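Local atomic coordinates of prolyl-tRNA synthetase (Giardia lamblia ATCC 50803, PDB entry 3IAL), a protein that probably catalyses the ATP-dependent attachment of L-proline to tRNA(Pro) by way of a prolyl-adenylate. Residues K139-K144 / C176-E181; I145-T150 / W170-C175. All blocks are in the same frame, centred on the assembly; numbering follows the deposited sequence. Where two conformers were deposited one is given.

Interaction 1: residues K139-K144 / C176-E181; sequences KDLPLK and CHATAE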
ATOM      1  N   LYS B 139      -0.744  29.818  -7.689  1.00 27.36           N
ATOM      2  CA  LYS B 139      -0.303  28.840  -8.697  1.00 30.27           C
ATOM      3  C   LYS B 139      -0.152  27.435  -8.130  1.00 28.60           C
ATOM      4  O   LYS B 139      -0.236  26.460  -8.869  1.00 27.31           O
ATOM      5  CB  LYS B 139       1.047  29.252  -9.301  1.00 30.88           C
ATOM      6  CG  LYS B 139       1.095  30.657  -9.912  1.00 37.69           C
ATOM      7  CD  LYS B 139       1.012  30.665 -11.432  1.00 43.70           C
ATOM      8  CE  LYS B 139       1.495  32.009 -11.982  1.00 49.14           C
ATOM      9  NZ  LYS B 139       1.193  32.190 -13.435  1.00 53.31           N
ATOM     10  N   ASP B 140       0.100  27.353  -6.822  1.00 29.15           N
ATOM     11  CA  ASP B 140       0.334  26.097  -6.124  1.00 28.47           C
ATOM     12  C   ASP B 140      -0.964  25.421  -5.683  1.00 27.41           C
ATOM     13  O   ASP B 140      -0.932  24.303  -5.167  1.00 27.85           O
ATOM     14  CB  ASP B 140       1.204  26.336  -4.881  1.00 29.15           C
ATOM     15  CG  ASP B 140       2.530  27.027  -5.203  1.00 29.02           C
ATOM     16  OD1 ASP B 140       3.202  26.620  -6.168  1.00 29.70           O
ATOM     17  OD2 ASP B 140       2.907  27.969  -4.476  1.00 25.33           O
ATOM     18  N   LEU B 141      -2.098  26.088  -5.875  1.00 27.10           N
ATOM     19  CA  LEU B 141      -3.390  25.572  -5.403  1.00 25.08           C
ATOM     20  C   LEU B 141      -4.280  25.200  -6.584  1.00 25.14           C
ATOM     21  O   LEU B 141      -4.168  25.798  -7.649  1.00 25.99           O
ATOM     22  CB  LEU B 141      -4.090  26.607  -4.524  1.00 24.27           C
ATOM     23  CG  LEU B 141      -3.358  27.042  -3.245  1.00 24.94           C
ATOM     24  CD1 LEU B 141      -4.165  28.114  -2.505  1.00 24.82           C
ATOM     25  CD2 LEU B 141      -3.081  25.866  -2.321  1.00 20.02           C
ATOM     26  N   PRO B 142      -5.162  24.200  -6.413  1.00 25.27           N
ATOM     27  CA  PRO B 142      -5.335  23.368  -5.224  1.00 24.21           C
ATOM     28  C   PRO B 142      -4.185  22.390  -5.007  1.00 24.24           C
ATOM     29  O   PRO B 142      -3.505  21.990  -5.948  1.00 23.56           O
ATOM     30  CB  PRO B 142      -6.636  22.594  -5.504  1.00 24.88           C
ATOM     31  CG  PRO B 142      -6.809  22.625  -6.959  1.00 26.22           C
ATOM     32  CD  PRO B 142      -6.158  23.889  -7.456  1.00 24.85           C
ATOM     33  N   LEU B 143      -3.972  22.035  -3.751  1.00 23.62           N
ATOM     34  CA  LEU B 143      -2.952  21.081  -3.367  1.00 24.38           C
ATOM     35  C   LEU B 143      -3.715  19.984  -2.636  1.00 22.67           C
ATOM     36  O   LEU B 143      -4.275  20.220  -1.561  1.00 21.55           O
ATOM     37  CB  LEU B 143      -1.901  21.762  -2.473  1.00 24.62           C
ATOM     38  CG  LEU B 143      -0.718  20.932  -1.962  1.00 28.37           C
ATOM     39  CD1 LEU B 143      -0.257  19.892  -2.975  1.00 29.85           C
ATOM     40  CD2 LEU B 143       0.444  21.847  -1.561  1.00 27.41           C
ATOM     41  N   LYS B 144      -3.786  18.813  -3.261  1.00 22.01           N
ATOM     42  CA  LYS B 144      -4.637  17.717  -2.801  1.00 22.18           C
ATOM     43  C   LYS B 144      -3.816  16.450  -2.655  1.00 23.90           C
ATOM     44  O   LYS B 144      -3.292  15.928  -3.640  1.00 24.37           O
ATOM     45  CB  LYS B 144      -5.773  17.476  -3.804  1.00 22.17           C
ATOM     46  CG  LYS B 144      -6.591  18.717  -4.160  1.00 21.47           C
ATOM     47  CD  LYS B 144      -7.880  18.345  -4.879  1.00 23.64           C
ATOM     48  CE  LYS B 144      -8.625  19.562  -5.377  1.00 21.93           C
ATOM     49  NZ  LYS B 144      -9.928  19.216  -6.001  1.00 19.96           N
ATOM     50  N   CYS B 176      -5.794  21.643   0.279  1.00 25.36           N
ATOM     51  CA  CYS B 176      -5.628  23.054   0.523  1.00 24.33           C
ATOM     52  C   CYS B 176      -6.267  23.808  -0.644  1.00 25.22           C
ATOM     53  O   CYS B 176      -5.980  23.518  -1.811  1.00 28.36           O
ATOM     54  CB  CYS B 176      -4.140  23.356   0.622  1.00 24.55           C
ATOM     55  SG  CYS B 176      -3.719  24.991   1.174  1.00 26.84           S
ATOM     56  N   HIS B 177      -7.126  24.774  -0.320  1.00 23.33           N
ATOM     57  CA  HIS B 177      -8.011  25.403  -1.293  1.00 24.06           C
ATOM     58  C   HIS B 177      -7.885  26.924  -1.296  1.00 23.77           C
ATOM     59  O   HIS B 177      -7.710  27.544  -0.251  1.00 25.34           O
ATOM     60  CB  HIS B 177      -9.459  25.039  -0.968  1.00 24.56           C
ATOM     61  CG  HIS B 177      -9.688  23.571  -0.774  1.00 25.41           C
ATOM     62  ND1 HIS B 177      -9.782  22.687  -1.829  1.00 22.79           N
ATOM     63  CD2 HIS B 177      -9.868  22.838   0.351  1.00 25.20           C
ATOM     64  CE1 HIS B 177     -10.003  21.474  -1.359  1.00 25.65           C
ATOM     65  NE2 HIS B 177     -10.069  21.538  -0.041  1.00 21.98           N
ATOM     66  N   ALA B 178      -8.007  27.521  -2.474  1.00 25.05           N
ATOM     67  CA  ALA B 178      -7.891  28.965  -2.610  1.00 25.23           C
ATOM     68  C   ALA B 178      -9.037  29.696  -1.908  1.00 24.48           C
ATOM     69  O   ALA B 178      -8.819  30.736  -1.282  1.00 24.99           O
ATOM     70  CB  ALA B 178      -7.829  29.352  -4.078  1.00 25.01           C
ATOM     71  N   THR B 179     -10.250  29.155  -2.020  1.00 25.90           N
ATOM     72  CA  THR B 179     -11.447  29.828  -1.521  1.00 26.96           C
ATOM     73  C   THR B 179     -12.369  28.905  -0.727  1.00 28.21           C
ATOM     74  O   THR B 179     -12.289  27.675  -0.816  1.00 27.94           O
ATOM     75  CB  THR B 179     -12.316  30.364  -2.671  1.00 26.25           C
ATOM     76  OG1 THR B 179     -12.832  29.248  -3.408  1.00 23.76           O
ATOM     77  CG2 THR B 179     -11.531  31.320  -3.604  1.00 25.68           C
ATOM     78  N   ALA B 180     -13.286  29.535   0.003  1.00 28.88           N
ATOM     79  CA  ALA B 180     -14.318  28.846   0.768  1.00 27.84           C
ATOM     80  C   ALA B 180     -15.136  27.927  -0.132  1.00 27.63           C
ATOM     81  O   ALA B 180     -15.409  26.786   0.232  1.00 26.25           O
ATOM     82  CB  ALA B 180     -15.226  29.877   1.458  1.00 24.62           C
ATOM     83  N   GLU B 181     -15.494  28.425  -1.316  1.00 28.37           N
ATOM     84  CA  GLU B 181     -16.305  27.667  -2.269  1.00 29.12           C
ATOM     85  C   GLU B 181     -15.606  26.381  -2.722  1.00 27.68           C
ATOM     86  O   GLU B 181     -16.252  25.347  -2.861  1.00 28.88           O
ATOM     87  CB  GLU B 181     -16.671  28.532  -3.483  0.60 29.72           C
ATOM     88  CG  GLU B 181     -17.514  29.764  -3.159  0.60 32.19           C
ATOM     89  CD  GLU B 181     -16.692  31.037  -2.967  0.60 32.93           C
ATOM     90  OE1 GLU B 181     -15.746  31.037  -2.147  0.60 29.22           O
ATOM     91  OE2 GLU B 181     -17.006  32.047  -3.637  0.60 35.34           O
TER
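The flat groups that meet between K139-K144 and C176-E181 are the backbone N-H and C=O groups of L143 and C176. L143 N gives its N-H to C176 O at 3.2 Å. The return bond is shorter, with C176 N 2.8 Å from L143 O. Both bonds are close to straight. They make L143 and C176 an antiparallel hydrogen-bonded pair. P142 follows a cis peptide bond and brings its CA to 3.5 Å from the same C176 O, as a CA-H...O contact. The one aromatic ring here is that of H177. Its side chain starts away from K139-K144; the ring packs on helix 180-201, and H177 NE2 is hydrogen-bonded to T269 OG1.

The other side chains add an apolar layer. In L141 the two methyls split the work. CD2 reaches the sulfur of C176 (L141 CD2 to C176 SG 3.7 Å). L141 CD1 lies against the backbone of A178, 3.8 Å from A178 CA. The C176 sulfur stands anti to its own backbone N (chi1 -171°), which carries it along the chain to the level of L141. L143 and C176 point to the same face of the sheet and touch through their CB atoms at 4.1 Å. V135 lies against L141, L143 and C176, and P266 of strand 263-274 touches L141 and C176.

T179 is the N-cap of helix 180-201, with OG1 bonded to D182 N.

Across the contact, polarity is thus confined to the backbone. The two backbone hydrogen bonds set the L143-C176 pairing, while the L141, L143, C176 and A178 side chains add apolar contact, with no charged pair across the segments.

Interaction 2: residues I145-T150 / W170-C175; sequences IHQTCT and WNEAHC. With PR8 (5'-O-[(R)-hydroxy{[(2S)-pyrrolidin-2-ylcarbonyl]oxy}phosphoryl]adenosine), chain H.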
ATOM      1  N   ILE B 145      -3.702  15.948  -1.427  1.00 24.24           N
ATOM      2  CA  ILE B 145      -2.945  14.738  -1.185  1.00 21.83           C
ATOM      3  C   ILE B 145      -3.707  13.754  -0.305  1.00 22.63           C
ATOM      4  O   ILE B 145      -4.744  14.077   0.246  1.00 24.81           O
ATOM      5  CB  ILE B 145      -1.540  15.051  -0.603  1.00 22.57           C
ATOM      6  CG1 ILE B 145      -1.613  15.900   0.673  1.00 23.69           C
ATOM      7  CG2 ILE B 145      -0.676  15.787  -1.659  1.00 22.47           C
ATOM      8  CD1 ILE B 145      -1.992  15.159   1.919  1.00 24.09           C
ATOM      9  N   HIS B 146      -3.195  12.533  -0.215  1.00 22.89           N
ATOM     10  CA  HIS B 146      -3.729  11.545   0.702  1.00 23.45           C
ATOM     11  C   HIS B 146      -2.665  10.499   0.964  1.00 23.45           C
ATOM     12  O   HIS B 146      -1.736  10.356   0.173  1.00 21.80           O
ATOM     13  CB  HIS B 146      -4.991  10.889   0.137  1.00 22.89           C
ATOM     14  CG  HIS B 146      -4.736  10.019  -1.045  1.00 22.17           C
ATOM     15  ND1 HIS B 146      -4.554   8.656  -0.938  1.00 25.40           N
ATOM     16  CD2 HIS B 146      -4.608  10.317  -2.357  1.00 22.80           C
ATOM     17  CE1 HIS B 146      -4.338   8.151  -2.139  1.00 25.55           C
ATOM     18  NE2 HIS B 146      -4.356   9.137  -3.017  1.00 21.55           N
ATOM     19  N   GLN B 147      -2.801   9.786   2.076  1.00 22.12           N
ATOM     20  CA  GLN B 147      -1.896   8.701   2.409  1.00 20.96           C
ATOM     21  C   GLN B 147      -2.630   7.562   3.100  1.00 23.08           C
ATOM     22  O   GLN B 147      -3.581   7.777   3.841  1.00 25.14           O
ATOM     23  CB  GLN B 147      -0.752   9.185   3.288  1.00 20.56           C
ATOM     24  CG  GLN B 147      -1.159   9.675   4.665  1.00 22.75           C
ATOM     25  CD  GLN B 147       0.033  10.160   5.460  1.00 26.10           C
ATOM     26  OE1 GLN B 147       1.140  10.259   4.925  1.00 24.69           O
ATOM     27  NE2 GLN B 147      -0.186  10.479   6.741  1.00 21.03           N
ATOM     28  N   THR B 148      -2.172   6.351   2.822  1.00 23.28           N
ATOM     29  CA  THR B 148      -2.678   5.145   3.444  1.00 24.50           C
ATOM     30  C   THR B 148      -1.583   4.736   4.392  1.00 23.45           C
ATOM     31  O   THR B 148      -0.440   4.569   3.978  1.00 23.24           O
ATOM     32  CB  THR B 148      -2.894   4.040   2.409  1.00 23.58           C
ATOM     33  OG1 THR B 148      -3.948   4.433   1.528  1.00 24.19           O
ATOM     34  CG2 THR B 148      -3.228   2.708   3.090  1.00 20.75           C
ATOM     35  N   CYS B 149      -1.923   4.601   5.662  1.00 22.34           N
ATOM     36  CA  CYS B 149      -0.918   4.351   6.689  1.00 25.43           C
ATOM     37  C   CYS B 149      -1.631   3.943   7.967  1.00 25.00           C
ATOM     38  O   CYS B 149      -2.850   3.765   7.970  1.00 26.10           O
ATOM     39  CB  CYS B 149      -0.072   5.609   6.939  1.00 23.41           C
ATOM     40  SG  CYS B 149      -0.993   6.997   7.715  1.00 26.58           S
ATOM     41  N   THR B 150      -0.877   3.809   9.051  1.00 24.87           N
ATOM     42  CA  THR B 150      -1.479   3.584  10.351  1.00 24.10           C
ATOM     43  C   THR B 150      -1.291   4.829  11.208  1.00 23.75           C
ATOM     44  O   THR B 150      -0.311   5.577  11.036  1.00 22.67           O
ATOM     45  CB  THR B 150      -0.944   2.309  11.039  1.00 25.84           C
ATOM     46  OG1 THR B 150       0.374   2.521  11.564  1.00 21.89           O
ATOM     47  CG2 THR B 150      -0.929   1.149  10.060  1.00 17.83           C
ATOM     48  N   TRP B 170      -5.557   3.130   8.094  1.00 22.06           N
ATOM     49  CA  TRP B 170      -6.512   4.071   7.522  1.00 23.83           C
ATOM     50  C   TRP B 170      -5.987   4.782   6.290  1.00 22.05           C
ATOM     51  O   TRP B 170      -4.828   4.624   5.927  1.00 22.28           O
ATOM     52  CB  TRP B 170      -6.973   5.073   8.600  1.00 24.93           C
ATOM     53  CG  TRP B 170      -6.171   6.356   8.795  1.00 25.01           C
ATOM     54  CD1 TRP B 170      -4.894   6.626   8.389  1.00 25.30           C
ATOM     55  CD2 TRP B 170      -6.611   7.513   9.517  1.00 25.05           C
ATOM     56  NE1 TRP B 170      -4.531   7.888   8.785  1.00 24.34           N
ATOM     57  CE2 TRP B 170      -5.566   8.450   9.486  1.00 24.41           C
ATOM     58  CE3 TRP B 170      -7.796   7.846  10.184  1.00 28.09           C
ATOM     59  CZ2 TRP B 170      -5.673   9.706  10.076  1.00 23.01           C
ATOM     60  CZ3 TRP B 170      -7.906   9.097  10.769  1.00 25.44           C
ATOM     61  CH2 TRP B 170      -6.848  10.009  10.710  1.00 26.62           C
ATOM     62  N   ASN B 171      -6.857   5.568   5.664  1.00 23.56           N
ATOM     63  CA  ASN B 171      -6.445   6.544   4.669  1.00 23.64           C
ATOM     64  C   ASN B 171      -6.961   7.914   5.076  1.00 24.67           C
ATOM     65  O   ASN B 171      -8.125   8.054   5.485  1.00 23.15           O
ATOM     66  CB  ASN B 171      -6.942   6.146   3.277  1.00 26.40           C
ATOM     67  CG  ASN B 171      -6.613   7.188   2.202  1.00 26.83           C
ATOM     68  OD1 ASN B 171      -7.241   8.239   2.140  1.00 28.30           O
ATOM     69  ND2 ASN B 171      -5.654   6.874   1.332  1.00 23.54           N
ATOM     70  N   GLU B 172      -6.075   8.907   4.993  1.00 23.46           N
ATOM     71  CA  GLU B 172      -6.416  10.304   5.256  1.00 23.51           C
ATOM     72  C   GLU B 172      -6.045  11.180   4.061  1.00 24.12           C
ATOM     73  O   GLU B 172      -4.914  11.137   3.577  1.00 25.31           O
ATOM     74  CB  GLU B 172      -5.722  10.820   6.527  1.00 23.42           C
ATOM     75  CG  GLU B 172      -4.192  10.778   6.525  1.00 20.88           C
ATOM     76  CD  GLU B 172      -3.594  11.171   7.874  1.00 22.91           C
ATOM     77  OE1 GLU B 172      -2.695  10.457   8.378  1.00 25.37           O
ATOM     78  OE2 GLU B 172      -4.023  12.204   8.431  1.00 20.56           O
ATOM     79  N   ALA B 173      -7.028  11.935   3.580  1.00 24.32           N
ATOM     80  CA  ALA B 173      -6.865  12.915   2.517  1.00 24.43           C
ATOM     81  C   ALA B 173      -6.880  14.309   3.135  1.00 25.47           C
ATOM     82  O   ALA B 173      -7.658  14.559   4.054  1.00 24.33           O
ATOM     83  CB  ALA B 173      -8.006  12.787   1.525  1.00 23.50           C
ATOM     84  N   HIS B 174      -6.028  15.202   2.623  1.00 25.66           N
ATOM     85  CA  HIS B 174      -5.920  16.592   3.092  1.00 24.61           C
ATOM     86  C   HIS B 174      -5.745  17.493   1.869  1.00 27.53           C
ATOM     87  O   HIS B 174      -4.836  17.264   1.050  1.00 26.20           O
ATOM     88  CB  HIS B 174      -4.706  16.780   4.014  1.00 24.90           C
ATOM     89  CG  HIS B 174      -4.755  15.972   5.274  1.00 23.52           C
ATOM     90  ND1 HIS B 174      -5.144  16.503   6.488  1.00 22.97           N
ATOM     91  CD2 HIS B 174      -4.448  14.672   5.513  1.00 27.93           C
ATOM     92  CE1 HIS B 174      -5.085  15.561   7.414  1.00 25.12           C
ATOM     93  NE2 HIS B 174      -4.669  14.439   6.850  1.00 23.12           N
ATOM     94  N   CYS B 175      -6.612  18.497   1.733  1.00 26.10           N
ATOM     95  CA  CYS B 175      -6.557  19.402   0.594  1.00 24.88           C
ATOM     96  C   CYS B 175      -6.542  20.845   1.031  1.00 26.62           C
ATOM     97  O   CYS B 175      -7.197  21.222   2.004  1.00 28.28           O
ATOM     98  CB  CYS B 175      -7.738  19.182  -0.342  1.00 27.43           C
ATOM     99  SG  CYS B 175      -7.870  17.512  -0.991  1.00 25.47           S
TER
HETATM  100  C   PR8 H 601     -10.100  12.548  11.082  1.00 41.68           C
HETATM  101  N   PR8 H 601      -8.036  13.531  10.300  1.00 37.95           N
HETATM  102  O   PR8 H 601      -9.370  11.950  11.875  1.00 39.80           O
HETATM  103  P   PR8 H 601     -12.055  11.313  11.995  0.70 54.76           P
HETATM  104  N1  PR8 H 601     -10.358   2.404  15.478  0.70 38.84           N
HETATM  105  C2  PR8 H 601     -10.690   2.243  14.202  0.70 36.35           C
HETATM  106  N3  PR8 H 601     -11.065   3.266  13.431  0.70 36.19           N
HETATM  107  C4  PR8 H 601     -11.125   4.506  13.913  0.70 40.17           C
HETATM  108  C5  PR8 H 601     -10.793   4.713  15.248  0.70 44.07           C
HETATM  109  C6  PR8 H 601     -10.400   3.631  16.032  0.70 44.75           C
HETATM  110  N6  PR8 H 601     -10.071   3.814  17.312  0.70 47.85           N
HETATM  111  N7  PR8 H 601     -10.927   6.010  15.495  0.70 45.67           N
HETATM  112  C8  PR8 H 601     -11.328   6.603  14.368  0.70 49.61           C
HETATM  113  N9  PR8 H 601     -11.459   5.689  13.396  0.70 48.94           N
HETATM  114  CA  PR8 H 601      -9.489  13.501  10.057  1.00 37.84           C
HETATM  115  CB  PR8 H 601      -9.693  12.926   8.665  1.00 35.99           C
HETATM  116  CD  PR8 H 601      -7.373  13.309   9.020  1.00 37.80           C
HETATM  117  CG  PR8 H 601      -8.321  12.346   8.293  1.00 35.60           C
HETATM  118  C1' PR8 H 601     -11.896   5.990  11.995  0.70 52.31           C
HETATM  119  O10 PR8 H 601     -11.457  12.464  11.034  1.00 43.66           O
HETATM  120  O1P PR8 H 601     -11.981  11.656  13.438  0.70 56.60           O
HETATM  121  C2' PR8 H 601     -13.378   6.431  11.917  0.70 54.66           C
HETATM  122  O2' PR8 H 601     -14.004   5.846  10.765  0.70 47.98           O
HETATM  123  O2P PR8 H 601     -13.583  11.140  11.534  0.70 58.29           O
HETATM  124  C3' PR8 H 601     -13.273   7.917  11.669  0.70 55.14           C
HETATM  125  O3' PR8 H 601     -14.454   8.398  11.021  0.70 53.41           O
HETATM  126  C4' PR8 H 601     -12.113   7.874  10.692  0.70 55.14           C
HETATM  127  O4' PR8 H 601     -11.140   7.117  11.447  0.70 53.59           O
HETATM  128  C5' PR8 H 601     -11.660   9.288  10.397  0.70 54.00           C
HETATM  129  O5' PR8 H 601     -11.304   9.947  11.596  0.70 54.92           O
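Q147, C149 and I145 meet E172, W170 and H174 on the face of the sheet that holds the prolyl-adenylate. The pyrrolidine ring of the ligand rests against this group. Its CG is 3.5 Å from E172 CB, and its CD is 3.6 Å from H174 CE1. The W170 indole turns an edge to the ligand, with CH2 3.4 Å from the prolyl oxygen O. E172 CB lies over one face of that indole, toward the rim.

The E172 carboxylate is gripped at both oxygens. Q147 NE2 reaches E172 OE1 at 3.0 Å from above the carboxylate plane, using an N-H in its own amide plane. S123 OG also bonds E172 OE1, and W170 NE1 adds a weak bond. H174 NE2 meets E172 OE2 at 2.8 Å on the anti side, 32° out of the carboxylate plane.

A second shell holds these groups. F79 N bonds Q147 OE1, and Y128 OH bonds H174 ND1. C149 SG sits at the edge of the W170 pyrrole ring.

On the other face, N171 has CG anti to the backbone N (chi1 176°), which sends its amide across to the neighbouring strand. The two N-H groups of N171 ND2 go one to H146 ND1 (3.1 Å) and one to T148 OG1 (3.0 Å). T148 OG1 is also bonded to E66 of helix 52-71. Six backbone bonds pair the strands.

Two long antiparallel strands carrying ligand-pocket residues in the class II synthetase core are consistent with motif 2 of that family.

In the fold
Both interactions join the same two strands, 143-152 and 167-177, within the class II synthetase core. Interaction 2 is the buried middle of the hairpin. Interaction 1 is its partly exposed far end, about 17 Å away between centres. They adjoin where K144 packs on C175. The ladder runs on through both, but the side-chain chemistry changes. Interaction 2 carries a polar network on each face, one of them at the prolyl-adenylate. Interaction 1 has apolar side-chain contacts; there the chain enters strand 143-152 from a 3-10 turn and loop, and leaves strand 167-177 for helix 180-201. T150 of interaction 2 also packs on T81 of the second subunit, whereas interaction 1 touches no other chain.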